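Local coordinates for protein dehydroascorbate reductase (Chlamydomonas reinhardtii, PDB 5XFT) that probably catalyses the glutathione-dependent reduction of dehydroascorbate to ascorbate, with oxidation of two glutathiones to the disulfide, at residues A[81-86]-A[90-95]. Residues are numbered along the deposited sequence; the frame is centred on the assembly and turned at random.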
ATOM      1  N   HIS A  81      11.956   7.093  -8.613  1.00 30.95           N
ATOM      2  CA  HIS A  81      12.579   6.723  -9.882  1.00 28.64           C
ATOM      3  C   HIS A  81      11.529   6.565 -10.975  1.00 23.23           C
ATOM      4  O   HIS A  81      11.728   6.984 -12.123  1.00 21.98           O
ATOM      5  CB  HIS A  81      13.370   5.425  -9.695  1.00 30.10           C
ATOM      6  CG  HIS A  81      13.761   4.758 -10.974  1.00 32.83           C
ATOM      7  ND1 HIS A  81      15.023   4.873 -11.518  1.00 32.61           N
ATOM      8  CD2 HIS A  81      13.062   3.958 -11.815  1.00 31.70           C
ATOM      9  CE1 HIS A  81      15.082   4.179 -12.639  1.00 26.74           C
ATOM     10  NE2 HIS A  81      13.904   3.616 -12.845  1.00 28.56           N
ATOM     11  N   LEU A  82      10.399   5.959 -10.626  1.00 19.82           N
ATOM     12  CA  LEU A  82       9.301   5.799 -11.565  1.00 20.36           C
ATOM     13  C   LEU A  82       8.827   7.151 -12.073  1.00 27.21           C
ATOM     14  O   LEU A  82       8.679   7.353 -13.283  1.00 24.29           O
ATOM     15  CB  LEU A  82       8.166   5.036 -10.886  1.00 27.81           C
ATOM     16  CG  LEU A  82       6.945   4.693 -11.733  1.00 43.80           C
ATOM     17  CD1 LEU A  82       7.348   3.775 -12.869  1.00 47.64           C
ATOM     18  CD2 LEU A  82       5.874   4.045 -10.879  1.00 44.62           C
ATOM     19  N   GLU A  83       8.607   8.104 -11.161  1.00 32.99           N
ATOM     20  CA  GLU A  83       8.114   9.413 -11.576  1.00 31.70           C
ATOM     21  C   GLU A  83       9.146  10.181 -12.395  1.00 37.91           C
ATOM     22  O   GLU A  83       8.777  10.980 -13.264  1.00 43.86           O
ATOM     23  CB  GLU A  83       7.694  10.218 -10.350  1.00 30.18           C
ATOM     24  CG  GLU A  83       6.705  11.342 -10.657  1.00 36.33           C
ATOM     25  CD  GLU A  83       5.300  10.843 -10.882  1.00 43.15           C
ATOM     26  OE1 GLU A  83       4.965   9.787 -10.319  1.00 45.49           O
ATOM     27  OE2 GLU A  83       4.537  11.516 -11.606  1.00 53.31           O
ATOM     28  N   LYS A  84      10.434   9.963 -12.137  1.00 38.04           N
ATOM     29  CA  LYS A  84      11.458  10.642 -12.923  1.00 30.67           C
ATOM     30  C   LYS A  84      11.540  10.069 -14.331  1.00 32.44           C
ATOM     31  O   LYS A  84      11.653  10.817 -15.308  1.00 37.96           O
ATOM     32  CB  LYS A  84      12.811  10.536 -12.226  1.00 31.96           C
ATOM     33  CG  LYS A  84      13.904  11.364 -12.877  1.00 31.23           C
ATOM     34  CD  LYS A  84      15.245  11.128 -12.200  1.00 36.41           C
ATOM     35  CE  LYS A  84      16.356  11.870 -12.919  1.00 44.90           C
ATOM     36  NZ  LYS A  84      17.713  11.447 -12.463  1.00 48.24           N
ATOM     37  N   GLN A  85      11.486   8.742 -14.458  1.00 30.98           N
ATOM     38  CA  GLN A  85      11.631   8.131 -15.776  1.00 30.10           C
ATOM     39  C   GLN A  85      10.358   8.228 -16.613  1.00 29.95           C
ATOM     40  O   GLN A  85      10.439   8.262 -17.846  1.00 29.68           O
ATOM     41  CB  GLN A  85      12.058   6.669 -15.637  1.00 33.77           C
ATOM     42  CG  GLN A  85      13.385   6.480 -14.920  1.00 42.53           C
ATOM     43  CD  GLN A  85      14.505   7.317 -15.522  1.00 47.87           C
ATOM     44  OE1 GLN A  85      15.139   8.120 -14.832  1.00 51.98           O
ATOM     45  NE2 GLN A  85      14.754   7.131 -16.814  1.00 42.20           N
ATOM     46  N   HIS A  86       9.185   8.277 -15.980  1.00 23.90           N
ATOM     47  CA  HIS A  86       7.905   8.322 -16.689  1.00 25.90           C
ATOM     48  C   HIS A  86       7.040   9.435 -16.110  1.00 33.70           C
ATOM     49  O   HIS A  86       6.136   9.180 -15.307  1.00 36.79           O
ATOM     50  CB  HIS A  86       7.181   6.978 -16.608  1.00 28.79           C
ATOM     51  CG  HIS A  86       8.048   5.811 -16.958  1.00 32.83           C
ATOM     52  ND1 HIS A  86       8.138   5.308 -18.237  1.00 32.10           N
ATOM     53  CD2 HIS A  86       8.877   5.057 -16.197  1.00 32.13           C
ATOM     54  CE1 HIS A  86       8.981   4.290 -18.248  1.00 35.75           C
ATOM     55  NE2 HIS A  86       9.442   4.118 -17.022  1.00 36.83           N
ATOM     56  N   SER A  90       1.137  11.440 -14.590  1.00 38.35           N
ATOM     57  CA  SER A  90       1.789  11.924 -13.383  1.00 39.85           C
ATOM     58  C   SER A  90       1.102  11.401 -12.127  1.00 44.20           C
ATOM     59  O   SER A  90      -0.110  11.162 -12.102  1.00 45.73           O
ATOM     60  CB  SER A  90       1.812  13.448 -13.353  1.00 33.03           C
ATOM     61  OG  SER A  90       2.370  13.899 -12.134  1.00 36.41           O
ATOM     62  N   LEU A  91       1.905  11.219 -11.078  1.00 41.42           N
ATOM     63  CA  LEU A  91       1.423  10.811  -9.763  1.00 38.10           C
ATOM     64  C   LEU A  91       1.882  11.776  -8.682  1.00 36.72           C
ATOM     65  O   LEU A  91       1.874  11.425  -7.499  1.00 43.52           O
ATOM     66  CB  LEU A  91       1.886   9.393  -9.417  1.00 33.22           C
ATOM     67  CG  LEU A  91       1.629   8.246 -10.389  1.00 29.06           C
ATOM     68  CD1 LEU A  91       2.080   6.928  -9.760  1.00 28.36           C
ATOM     69  CD2 LEU A  91       0.167   8.196 -10.767  1.00 31.17           C
ATOM     70  N   GLN A  92       2.307  12.975  -9.065  1.00 37.17           N
ATOM     71  CA  GLN A  92       2.766  13.941  -8.080  1.00 40.14           C
ATOM     72  C   GLN A  92       1.584  14.494  -7.294  1.00 36.42           C
ATOM     73  O   GLN A  92       0.445  14.519  -7.771  1.00 34.20           O
ATOM     74  CB  GLN A  92       3.551  15.064  -8.753  1.00 54.29           C
ATOM     75  CG  GLN A  92       4.778  14.551  -9.495  1.00 70.01           C
ATOM     76  CD  GLN A  92       5.729  15.655  -9.912  1.00 77.38           C
ATOM     77  OE1 GLN A  92       5.499  16.347 -10.901  1.00 78.20           O
ATOM     78  NE2 GLN A  92       6.812  15.818  -9.162  1.00 79.65           N
ATOM     79  N   SER A  93       1.862  14.933  -6.073  1.00 35.47           N
ATOM     80  CA  SER A  93       0.827  15.146  -5.076  1.00 38.57           C
ATOM     81  C   SER A  93       1.007  16.488  -4.386  1.00 35.81           C
ATOM     82  O   SER A  93       2.128  16.874  -4.039  1.00 36.28           O
ATOM     83  CB  SER A  93       0.858  14.024  -4.030  1.00 38.10           C
ATOM     84  OG  SER A  93      -0.349  13.970  -3.295  1.00 29.23           O
ATOM     85  N   SER A  94      -0.106  17.187  -4.171  1.00 31.32           N
ATOM     86  CA  SER A  94      -0.108  18.390  -3.355  1.00 34.23           C
ATOM     87  C   SER A  94      -0.312  18.093  -1.876  1.00 37.66           C
ATOM     88  O   SER A  94      -0.159  19.002  -1.054  1.00 49.06           O
ATOM     89  CB  SER A  94      -1.198  19.358  -3.827  1.00 41.14           C
ATOM     90  OG  SER A  94      -1.255  19.423  -5.244  1.00 56.09           O
ATOM     91  N   VAL A  95      -0.637  16.855  -1.523  1.00 28.88           N
ATOM     92  CA  VAL A  95      -0.968  16.504  -0.135  1.00 32.55           C
ATOM     93  C   VAL A  95       0.245  16.724   0.758  1.00 34.01           C
ATOM     94  O   VAL A  95       1.355  16.270   0.420  1.00 36.57           O
ATOM     95  CB  VAL A  95      -1.446  15.057  -0.055  1.00 23.22           C
ATOM     96  CG1 VAL A  95      -1.900  14.743   1.372  1.00 19.22           C
ATOM     97  CG2 VAL A  95      -2.563  14.816  -1.045  1.00 19.36           C
TER
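Glu83, in the last turn of helix 75-85, reaches over to the loop that follows and takes the backbone N-H of Leu91 on its carboxylate. The bond from Leu91 N to Glu83 OE2 is 2.7 Å long and nearly straight at 172°, arriving on the syn side of the oxygen but 23° out of the carboxylate plane. Glu83 gets there because its CG lies anti to the backbone N (chi1 -158°) and the chain then bends at chi2. The tight part is on the Leu91 side: Glu83 OE1 rests against Leu91 CB at 3.2 Å, while the leucine side chain packs on Ala30 and Ala33 of helix 22-33. On the solvent side the fit is looser, with Gln92 CG 3.9 Å from Glu83 CG. There Gln92 N donates to Ser90 OG at 3.2 Å, an ST turn that shapes the loop beside the carboxylate. Replacing Glu83 by an alanine would probably leave Leu91 N without its carboxylate acceptor and open a gap between helix and loop. The Glu83 side chain also touches Lys34, whose NZ donates to His86 O just past the helix. The chemistry implies that a charged side chain, bonded to main chain, ties the start of the linker between the thioredoxin-like and helical GST domains back onto the helix it has just left.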